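PelD (Pseudomonas aeruginosa, PDB 4EUV) probably acts as a membrane-bound effector in pellicle formation, binding the second messenger cyclic di-GMP through this fragment, which holds its GAF and GGDEF-like domains. Local coordinates at residues 213-218 / 227-232; 1-6 / 36-41; 185-190 / 268-273. One frame throughout, in Å; residues are numbered along the deposited sequence.

Interaction 1: residues 213-218 / 227-232. With C2E (9,9'-[(2R,3R,3aS,5S,7aR,9R,10R,10aS,12S,14aR)-3,5,10,12-tetrahydroxy-5,12-dioxidooctahydro-2H,7H-difuro[3,2-d:3',2'-j][1,3,7,9,2,8]tetraoxadiphosphacyclododecine-2,9-diyl]bis(2-amino-1,9-dihydro-6H-purin-6-one)), chain B.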
# COMPACT_ATOMS: atom_id res chain seq x y z
N ASP A 213 -1.12 -8.84 -1.18
CA ASP A 213 0.16 -9.32 -1.72
C ASP A 213 0.06 -9.15 -3.22
O ASP A 213 -1.03 -9.26 -3.78
CB ASP A 213 0.35 -10.80 -1.40
CG ASP A 213 0.62 -11.05 0.08
OD1 ASP A 213 0.55 -10.10 0.91
OD2 ASP A 213 0.87 -12.22 0.42
N VAL A 214 1.18 -8.88 -3.87
CA VAL A 214 1.23 -8.67 -5.31
C VAL A 214 2.38 -9.51 -5.86
O VAL A 214 3.43 -9.69 -5.19
CB VAL A 214 1.40 -7.15 -5.71
CG1 VAL A 214 0.04 -6.38 -5.63
CG2 VAL A 214 2.48 -6.47 -4.85
N GLN A 215 2.20 -10.03 -7.09
CA GLN A 215 3.17 -10.97 -7.66
C GLN A 215 3.63 -10.56 -9.03
O GLN A 215 2.88 -9.94 -9.75
CB GLN A 215 2.57 -12.38 -7.80
CG GLN A 215 2.11 -13.00 -6.49
CD GLN A 215 1.54 -14.40 -6.68
OE1 GLN A 215 1.23 -14.81 -7.81
NE2 GLN A 215 1.43 -15.15 -5.59
N LEU A 216 4.86 -10.94 -9.37
CA LEU A 216 5.36 -10.84 -10.73
C LEU A 216 5.89 -12.20 -11.17
O LEU A 216 6.58 -12.88 -10.42
CB LEU A 216 6.51 -9.84 -10.82
CG LEU A 216 6.27 -8.35 -10.72
CD1 LEU A 216 7.63 -7.65 -10.82
CD2 LEU A 216 5.31 -7.88 -11.84
N ARG A 217 5.56 -12.56 -12.41
CA ARG A 217 5.97 -13.79 -13.05
C ARG A 217 7.12 -13.46 -13.97
O ARG A 217 6.92 -12.80 -15.01
CB ARG A 217 4.77 -14.40 -13.81
CG ARG A 217 3.64 -14.77 -12.82
CD ARG A 217 2.28 -15.12 -13.50
NE ARG A 217 2.05 -14.46 -14.76
CZ ARG A 217 0.98 -14.65 -15.54
NH1 ARG A 217 0.00 -15.49 -15.19
NH2 ARG A 217 0.90 -14.00 -16.70
N LEU A 218 8.31 -13.89 -13.57
CA LEU A 218 9.55 -13.45 -14.20
C LEU A 218 10.45 -14.61 -14.66
O LEU A 218 10.20 -15.76 -14.33
CB LEU A 218 10.34 -12.54 -13.23
CG LEU A 218 9.69 -11.19 -12.84
CD1 LEU A 218 10.55 -10.42 -11.81
CD2 LEU A 218 9.41 -10.29 -14.05
N LEU A 227 9.03 -16.51 -9.49
CA LEU A 227 7.79 -15.91 -9.03
C LEU A 227 8.14 -15.05 -7.81
O LEU A 227 8.50 -15.57 -6.76
CB LEU A 227 6.78 -17.00 -8.66
CG LEU A 227 5.30 -16.62 -8.44
CD1 LEU A 227 4.59 -17.89 -8.27
CD2 LEU A 227 5.07 -15.80 -7.21
N LEU A 228 8.09 -13.74 -8.01
CA LEU A 228 8.35 -12.73 -6.96
C LEU A 228 7.03 -12.32 -6.30
O LEU A 228 6.03 -12.03 -6.99
CB LEU A 228 9.02 -11.52 -7.62
CG LEU A 228 9.63 -10.39 -6.79
CD1 LEU A 228 10.78 -10.91 -5.89
CD2 LEU A 228 10.18 -9.34 -7.72
N VAL A 229 7.02 -12.35 -4.98
CA VAL A 229 5.87 -11.99 -4.19
C VAL A 229 6.26 -10.91 -3.16
O VAL A 229 7.15 -11.13 -2.30
CB VAL A 229 5.25 -13.20 -3.39
CG1 VAL A 229 3.90 -12.81 -2.74
CG2 VAL A 229 5.07 -14.43 -4.30
N LEU A 230 5.55 -9.79 -3.23
CA LEU A 230 5.63 -8.76 -2.19
C LEU A 230 4.49 -8.93 -1.18
O LEU A 230 3.33 -9.12 -1.56
CB LEU A 230 5.68 -7.35 -2.84
CG LEU A 230 5.47 -6.16 -1.88
CD1 LEU A 230 6.77 -5.92 -1.06
CD2 LEU A 230 4.98 -4.93 -2.63
N LEU A 231 4.82 -8.96 0.12
CA LEU A 231 3.83 -8.94 1.17
C LEU A 231 3.88 -7.61 1.92
O LEU A 231 4.69 -7.45 2.87
CB LEU A 231 4.00 -10.10 2.17
CG LEU A 231 4.72 -11.43 1.90
CD1 LEU A 231 4.06 -12.62 2.59
CD2 LEU A 231 5.02 -11.74 0.45
N PRO A 232 3.04 -6.64 1.52
CA PRO A 232 2.92 -5.39 2.27
C PRO A 232 2.47 -5.63 3.70
O PRO A 232 1.69 -6.56 3.97
CB PRO A 232 1.81 -4.63 1.55
CG PRO A 232 1.75 -5.24 0.15
CD PRO A 232 2.10 -6.69 0.37
P1 C2E B . -3.23 -18.58 8.30
O2P C2E B . -2.58 -19.74 8.97
O1P C2E B . -3.66 -18.75 6.85
O5' C2E B . -2.21 -17.37 8.45
C5' C2E B . -1.43 -17.18 9.64
C4' C2E B . -0.74 -15.84 9.47
O4' C2E B . 0.31 -16.00 8.48
C3' C2E B . -1.65 -14.74 8.93
O3' C2E B . -2.28 -13.95 9.93
C2' C2E B . -0.68 -13.85 8.19
O2' C2E B . -0.03 -12.92 9.07
C1' C2E B . 0.35 -14.82 7.66
N9 C2E B . -0.04 -15.17 6.27
C8 C2E B . -0.55 -16.35 5.85
N7 C2E B . -0.77 -16.33 4.52
C5 C2E B . -0.39 -15.12 4.07
C6 C2E B . -0.37 -14.46 2.75
O6 C2E B . -0.80 -15.16 1.67
N1 C2E B . 0.09 -13.20 2.69
C2 C2E B . 0.52 -12.51 3.80
N2 C2E B . 0.95 -11.24 3.65
N3 C2E B . 0.53 -13.06 5.06
C4 C2E B . 0.08 -14.34 5.23
P11 C2E B . -3.70 -13.23 9.66
O21 C2E B . -4.07 -12.60 10.99
O11 C2E B . -3.62 -12.35 8.44
O5A C2E B . -4.72 -14.44 9.35
C5A C2E B . -5.19 -15.27 10.41
C4A C2E B . -6.06 -16.37 9.84
O4A C2E B . -7.21 -15.81 9.22
C3A C2E B . -5.41 -17.15 8.71
O3A C2E B . -4.53 -18.16 9.16
C2A C2E B . -6.57 -17.69 7.90
O2A C2E B . -7.13 -18.86 8.52
C1A C2E B . -7.55 -16.54 8.04
N91 C2E B . -7.42 -15.61 6.89
C81 C2E B . -6.79 -14.42 6.84
N71 C2E B . -6.90 -13.86 5.61
C51 C2E B . -7.63 -14.71 4.87
C61 C2E B . -8.15 -14.77 3.49
O61 C2E B . -7.93 -13.79 2.59
N11 C2E B . -8.85 -15.86 3.11
C21 C2E B . -9.13 -16.87 3.96
N21 C2E B . -9.87 -17.91 3.50
N31 C2E B . -8.70 -16.90 5.24
C41 C2E B . -7.97 -15.86 5.72
O HOH W 1 -0.21 -8.20 2.78

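Interaction 2: residues 1-6 / 36-41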
# COMPACT_ATOMS: atom_id res chain seq x y z
N GLN A 1 -3.76 -6.77 11.75
CA GLN A 1 -4.60 -5.55 11.97
C GLN A 1 -5.79 -5.47 11.03
O GLN A 1 -5.79 -6.05 9.93
CB GLN A 1 -3.78 -4.27 11.77
CG GLN A 1 -2.85 -3.89 12.88
CD GLN A 1 -1.55 -3.31 12.34
OE1 GLN A 1 -0.52 -3.96 12.36
NE2 GLN A 1 -1.62 -2.09 11.80
N SER A 2 -6.80 -4.71 11.47
CA SER A 2 -7.87 -4.26 10.60
C SER A 2 -7.39 -3.19 9.62
O SER A 2 -8.18 -2.69 8.82
CB SER A 2 -9.06 -3.75 11.42
OG SER A 2 -8.76 -2.54 12.09
N LEU A 3 -6.11 -2.83 9.68
CA LEU A 3 -5.52 -1.93 8.67
C LEU A 3 -5.51 -2.60 7.30
O LEU A 3 -6.09 -2.06 6.35
CB LEU A 3 -4.10 -1.49 9.05
CG LEU A 3 -3.92 -0.17 9.82
CD1 LEU A 3 -4.05 -0.35 11.35
CD2 LEU A 3 -2.59 0.47 9.45
N ARG A 4 -4.87 -3.78 7.21
CA ARG A 4 -4.90 -4.60 6.00
C ARG A 4 -6.35 -4.80 5.56
O ARG A 4 -6.71 -4.51 4.42
CB ARG A 4 -4.22 -5.97 6.21
CG ARG A 4 -2.67 -5.99 6.18
CD ARG A 4 -2.12 -7.43 6.04
NE ARG A 4 -2.49 -8.33 7.14
CZ ARG A 4 -1.66 -8.75 8.10
NH1 ARG A 4 -0.39 -8.35 8.12
NH2 ARG A 4 -2.10 -9.56 9.06
N SER A 5 -7.18 -5.28 6.49
CA SER A 5 -8.56 -5.59 6.15
C SER A 5 -9.37 -4.38 5.70
O SER A 5 -10.10 -4.46 4.71
CB SER A 5 -9.26 -6.37 7.27
OG SER A 5 -8.50 -6.31 8.47
N SER A 6 -9.22 -3.25 6.40
CA SER A 6 -9.93 -2.03 6.01
C SER A 6 -9.53 -1.58 4.62
O SER A 6 -10.38 -1.22 3.83
CB SER A 6 -9.71 -0.90 7.02
OG SER A 6 -10.77 -0.89 7.97
N ALA A 36 -12.02 8.56 10.27
CA ALA A 36 -12.67 8.88 11.56
C ALA A 36 -12.56 7.74 12.57
O ALA A 36 -12.25 7.98 13.74
CB ALA A 36 -14.12 9.26 11.33
N GLN A 37 -12.82 6.51 12.11
CA GLN A 37 -12.67 5.28 12.91
C GLN A 37 -11.27 5.15 13.52
O GLN A 37 -11.11 4.78 14.69
CB GLN A 37 -12.97 4.06 12.01
CG GLN A 37 -12.91 2.68 12.68
CD GLN A 37 -12.70 1.54 11.66
OE1 GLN A 37 -12.82 1.74 10.44
NE2 GLN A 37 -12.37 0.35 12.16
N TYR A 38 -10.25 5.47 12.71
CA TYR A 38 -8.85 5.36 13.12
C TYR A 38 -8.33 6.53 13.96
O TYR A 38 -7.49 6.33 14.85
CB TYR A 38 -7.97 5.09 11.89
CG TYR A 38 -8.03 3.66 11.43
CD1 TYR A 38 -7.03 2.75 11.77
CD2 TYR A 38 -9.11 3.19 10.68
CE1 TYR A 38 -7.10 1.42 11.36
CE2 TYR A 38 -9.19 1.86 10.27
CZ TYR A 38 -8.18 0.98 10.62
OH TYR A 38 -8.24 -0.34 10.21
N GLY A 39 -8.83 7.74 13.72
CA GLY A 39 -8.39 8.93 14.45
C GLY A 39 -9.32 9.34 15.58
O GLY A 39 -9.12 10.38 16.21
N SER A 40 -10.35 8.52 15.83
CA SER A 40 -11.41 8.80 16.79
C SER A 40 -11.98 10.22 16.62
O SER A 40 -12.31 10.88 17.61
CB SER A 40 -10.94 8.54 18.23
OG SER A 40 -10.39 7.24 18.35
N LEU A 41 -12.10 10.67 15.37
CA LEU A 41 -12.49 12.04 15.03
C LEU A 41 -13.95 12.34 15.32
O LEU A 41 -14.80 11.44 15.25
CB LEU A 41 -12.23 12.32 13.54
CG LEU A 41 -10.86 11.92 12.96
CD1 LEU A 41 -10.86 12.10 11.44
CD2 LEU A 41 -9.75 12.73 13.61

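Interaction 3: residues 185-190 / 268-273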
# COMPACT_ATOMS: atom_id res chain seq x y z
N ALA A 185 7.57 -5.12 5.64
CA ALA A 185 7.10 -5.84 4.46
C ALA A 185 8.18 -6.84 4.10
O ALA A 185 9.34 -6.70 4.52
CB ALA A 185 6.82 -4.86 3.27
N CYS A 186 7.80 -7.84 3.32
CA CYS A 186 8.71 -8.90 2.95
C CYS A 186 8.60 -9.17 1.45
O CYS A 186 7.49 -9.09 0.88
CB CYS A 186 8.31 -10.15 3.73
SG CYS A 186 9.53 -11.44 3.59
N LEU A 187 9.73 -9.49 0.80
CA LEU A 187 9.72 -10.04 -0.55
C LEU A 187 10.21 -11.47 -0.52
O LEU A 187 11.22 -11.74 0.11
CB LEU A 187 10.66 -9.28 -1.50
CG LEU A 187 10.29 -7.89 -1.98
CD1 LEU A 187 11.56 -7.23 -2.42
CD2 LEU A 187 9.32 -7.99 -3.17
N TYR A 188 9.52 -12.34 -1.24
CA TYR A 188 9.99 -13.70 -1.55
C TYR A 188 10.19 -13.86 -3.04
O TYR A 188 9.26 -13.57 -3.82
CB TYR A 188 8.93 -14.71 -1.13
CG TYR A 188 8.93 -15.03 0.34
CD1 TYR A 188 9.84 -15.95 0.86
CD2 TYR A 188 8.04 -14.40 1.21
CE1 TYR A 188 9.86 -16.25 2.21
CE2 TYR A 188 8.05 -14.69 2.58
CZ TYR A 188 8.95 -15.63 3.07
OH TYR A 188 9.00 -15.94 4.40
N ALA A 189 11.37 -14.32 -3.45
CA ALA A 189 11.61 -14.76 -4.80
C ALA A 189 11.68 -16.29 -4.80
O ALA A 189 12.58 -16.89 -4.15
CB ALA A 189 12.89 -14.17 -5.33
N PHE A 190 10.72 -16.92 -5.49
CA PHE A 190 10.72 -18.35 -5.72
C PHE A 190 11.38 -18.69 -7.06
O PHE A 190 10.83 -18.43 -8.13
CB PHE A 190 9.29 -18.93 -5.61
CG PHE A 190 8.66 -18.72 -4.27
CD1 PHE A 190 8.98 -19.54 -3.18
CD2 PHE A 190 7.75 -17.67 -4.08
CE1 PHE A 190 8.38 -19.33 -1.93
CE2 PHE A 190 7.13 -17.45 -2.83
CZ PHE A 190 7.44 -18.27 -1.75
N ARG A 268 14.39 -17.30 -1.89
CA ARG A 268 15.16 -16.14 -1.41
C ARG A 268 14.20 -15.14 -0.77
O ARG A 268 13.14 -14.81 -1.35
CB ARG A 268 16.00 -15.46 -2.50
CG ARG A 268 16.96 -16.38 -3.24
CD ARG A 268 17.66 -15.68 -4.40
NE ARG A 268 18.69 -16.52 -5.03
CZ ARG A 268 20.00 -16.42 -4.82
NH1 ARG A 268 20.52 -15.50 -3.98
NH2 ARG A 268 20.81 -17.24 -5.47
N GLN A 269 14.57 -14.63 0.40
CA GLN A 269 13.66 -13.74 1.12
C GLN A 269 14.40 -12.45 1.49
O GLN A 269 15.58 -12.49 1.88
CB GLN A 269 13.12 -14.45 2.37
CG GLN A 269 12.20 -13.59 3.25
CD GLN A 269 12.01 -14.21 4.65
OE1 GLN A 269 12.39 -15.36 4.88
NE2 GLN A 269 11.38 -13.47 5.55
N TYR A 270 13.68 -11.32 1.40
CA TYR A 270 14.24 -10.01 1.77
C TYR A 270 13.22 -9.27 2.65
O TYR A 270 12.07 -9.09 2.25
CB TYR A 270 14.58 -9.18 0.52
CG TYR A 270 15.16 -7.80 0.83
CD1 TYR A 270 16.50 -7.65 1.12
CD2 TYR A 270 14.33 -6.67 0.86
CE1 TYR A 270 17.03 -6.37 1.43
CE2 TYR A 270 14.84 -5.40 1.18
CZ TYR A 270 16.19 -5.26 1.45
OH TYR A 270 16.69 -4.01 1.75
N GLU A 271 13.65 -8.86 3.84
CA GLU A 271 12.82 -8.02 4.73
C GLU A 271 13.15 -6.54 4.57
O GLU A 271 14.29 -6.12 4.75
CB GLU A 271 12.97 -8.41 6.19
CG GLU A 271 12.41 -9.79 6.54
CD GLU A 271 12.64 -10.18 8.01
OE1 GLU A 271 13.02 -9.32 8.83
OE2 GLU A 271 12.42 -11.36 8.34
N LEU A 272 12.14 -5.75 4.24
CA LEU A 272 12.31 -4.32 4.08
C LEU A 272 12.55 -3.72 5.44
O LEU A 272 11.77 -3.93 6.36
CB LEU A 272 11.06 -3.68 3.45
CG LEU A 272 11.04 -3.52 1.92
CD1 LEU A 272 11.06 -4.85 1.23
CD2 LEU A 272 9.81 -2.73 1.46
N ASP A 273 13.66 -3.01 5.57
CA ASP A 273 13.93 -2.35 6.83
C ASP A 273 14.56 -1.00 6.57
O ASP A 273 15.55 -0.88 5.82
CB ASP A 273 14.83 -3.21 7.72
CG ASP A 273 14.60 -2.95 9.21
OD1 ASP A 273 15.42 -2.23 9.82
OD2 ASP A 273 13.60 -3.45 9.77
O HOH W 2 10.22 -5.92 7.30

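Interaction 1: residues 213-218 / 227-232
Asp213 and Leu231 lie at the cyclic di-GMP end of a β-hairpin, strands 214-219 and 225-231, in the GGDEF-like domain. With Arg210, which also binds the ligand, Asp213 forms an RxxD motif, as in the inhibitory sites of GGDEF domains. Its carboxylate reads one guanine through two N-H donors: C2E N2 gives to Asp213 OD1 at 3.0 Å, in an almost straight bond (168°), and C2E N1 to Asp213 OD2 at 2.6 Å. A short acid suits this paired donor edge. With CG beside the backbone N (chi1 -70°), OD1 also stands 3.5 Å from Leu231 CA, and it accepts a hydrogen bond from a water that donates a second one to Pro232 O. Leu231 packs on the same guanine, CD1 lying 3.6 Å from C2E N2.

Beyond the site the hairpin is regular. Val214 and Leu230 exchange two backbone bonds, the shorter from Leu230 N to Val214 O at 2.9 Å; Leu216 and Leu228 repeat the pattern. The side chains of Val214 and Leu230 lie side by side, Val214 CG2 3.7 Å from Leu230 CD2, and this apolar face, with Leu216 and Leu228, suits burial against helix 162-181. On the other face the stem and amide of Gln215 cover Val229 CG2 and Leu227 CD2, while NE2 bonds to Leu205 O of helix 198-207. Strand 225-231 pairs on its far edge with strand 185-192.

Interaction 2: residues 1-6 / 36-41
Ser2 meets Tyr38 where the first turn of helix 2-14 faces the last turn of helix 23-39, a helix-helix contact on the surface of the protein. Residues 36-41 belong to the GAF domain, and helix 2-14, whose Arg4 binds cyclic di-GMP, packs beside its helix 23-39. The backbones stay well apart, Leu3 CA and Tyr38 CA being 9.2 Å from each other, and the long tyrosine side chain spans the gap. Tyr38 sends its ring across with CG beside its own backbone N (chi1 -77°), which brings the phenol oxygen to the start of the opposite helix.

Ser2 donates from OG to Tyr38 OH at 2.9 Å. Its OG sits between the backbone N and the carbonyl carbon (chi1 69°), and so short a side chain lets the phenol come close to the helix backbone. Ser2 O itself is engaged along its own helix by Ser6 N.

Leu3 supplies the apolar part: its CD1 comes within 3.5 Å of Tyr38 CE1, near the ring plane at the edge, the two side chains running obliquely to one another. Arg4 turns the other way: Arg4 NH2 forms a salt bridge with the phosphate oxygen O11 of cyclic di-GMP, and NH1 bonds to Leu233 O. The helix thus divides its work, one side meeting the neighbouring helix and the other the ligand. Ser5 adds a weak bond from OG back to Gln1 O.

One turn on from Ser2, Ser6 reaches the same phenol. Leu138 and Leu142 of helix 133-150 also touch Tyr38, fitting a residue that is part apolar ring and part hydroxyl. Ser6 OG lies in the ring plane, at the edge, and makes a weak bond to Tyr38 OH at 3.4 Å.

Interaction 3: residues 185-190 / 268-273
Tyr270 O receives the N-H of Leu187 in a short, straight bond (2.8 Å from Leu187 N, 174°), the centre of an antiparallel ladder between strands 185-192 and 265-272. The second of these strands is outermost within the chain in the four-stranded sheet of the GGDEF-like domain. The same carbonyl also takes the CA-H of Cys186, at 3.4 Å from Tyr270 O to Cys186 CA. Tyr270 N returns a bond to Leu187 O, and Ala189 and Arg268 exchange a like pair.

Side chains alternate between two faces. On the face of Leu187, Ala189, Tyr270 and Leu272, contacts are apolar and fairly loose: Leu187 CD1 stands 4.3 Å from Tyr270 CD2 and about as far from Leu272 CD1. Branched leucines suit this layer, which lies against helices 162-181 and 280-288; there the Tyr270 ring meets that of Phe284. Small Ala185 leaves its CB 4.1 Å from Leu272 CD2.

The other face, toward helix 236-253, carries Cys186, Tyr188 and Gln269. Gln269 runs alongside the Tyr188 ring, pointing the same way, its amide plane only 26° from the ring plane. A side chain with two methylenes and a flat amide suits such a neighbour: Gln269 CG makes a CH-pi contact over one face, 4.0 Å from the centroid of the Tyr188 ring. Tyr188 also meets the ring of Tyr242, a residue of the cyclic di-GMP pocket, which places this face one residue away from the ligand site.

Cys186 fills in beside the glutamine. Because its sulfur lies opposite the backbone N (chi1 -169°), Cys186 SG reaches Gln269 NE2 at 3.4 Å and touches Gln269 CG as well.

How the interactions relate
From the N terminus, interaction 2 comes first and is complete before the others begin: residues 36-41 return to 1-6 and bring the first two helices together. Residues 185-190 then open interaction 3, which closes only at 268-273. Within that long span the hairpin of interaction 1 opens and closes, so the two are nested and do not cross. Interactions 1 and 3 share one sheet, with strands 225-231 and 185-192 as neighbours, joined by a probable bond from Leu231 N to Cys186 O. Interaction 2 lies about 26 Å from each, centre to centre, yet Arg4 of residues 1-6 and Asp213 of interaction 1 hold the same cyclic di-GMP.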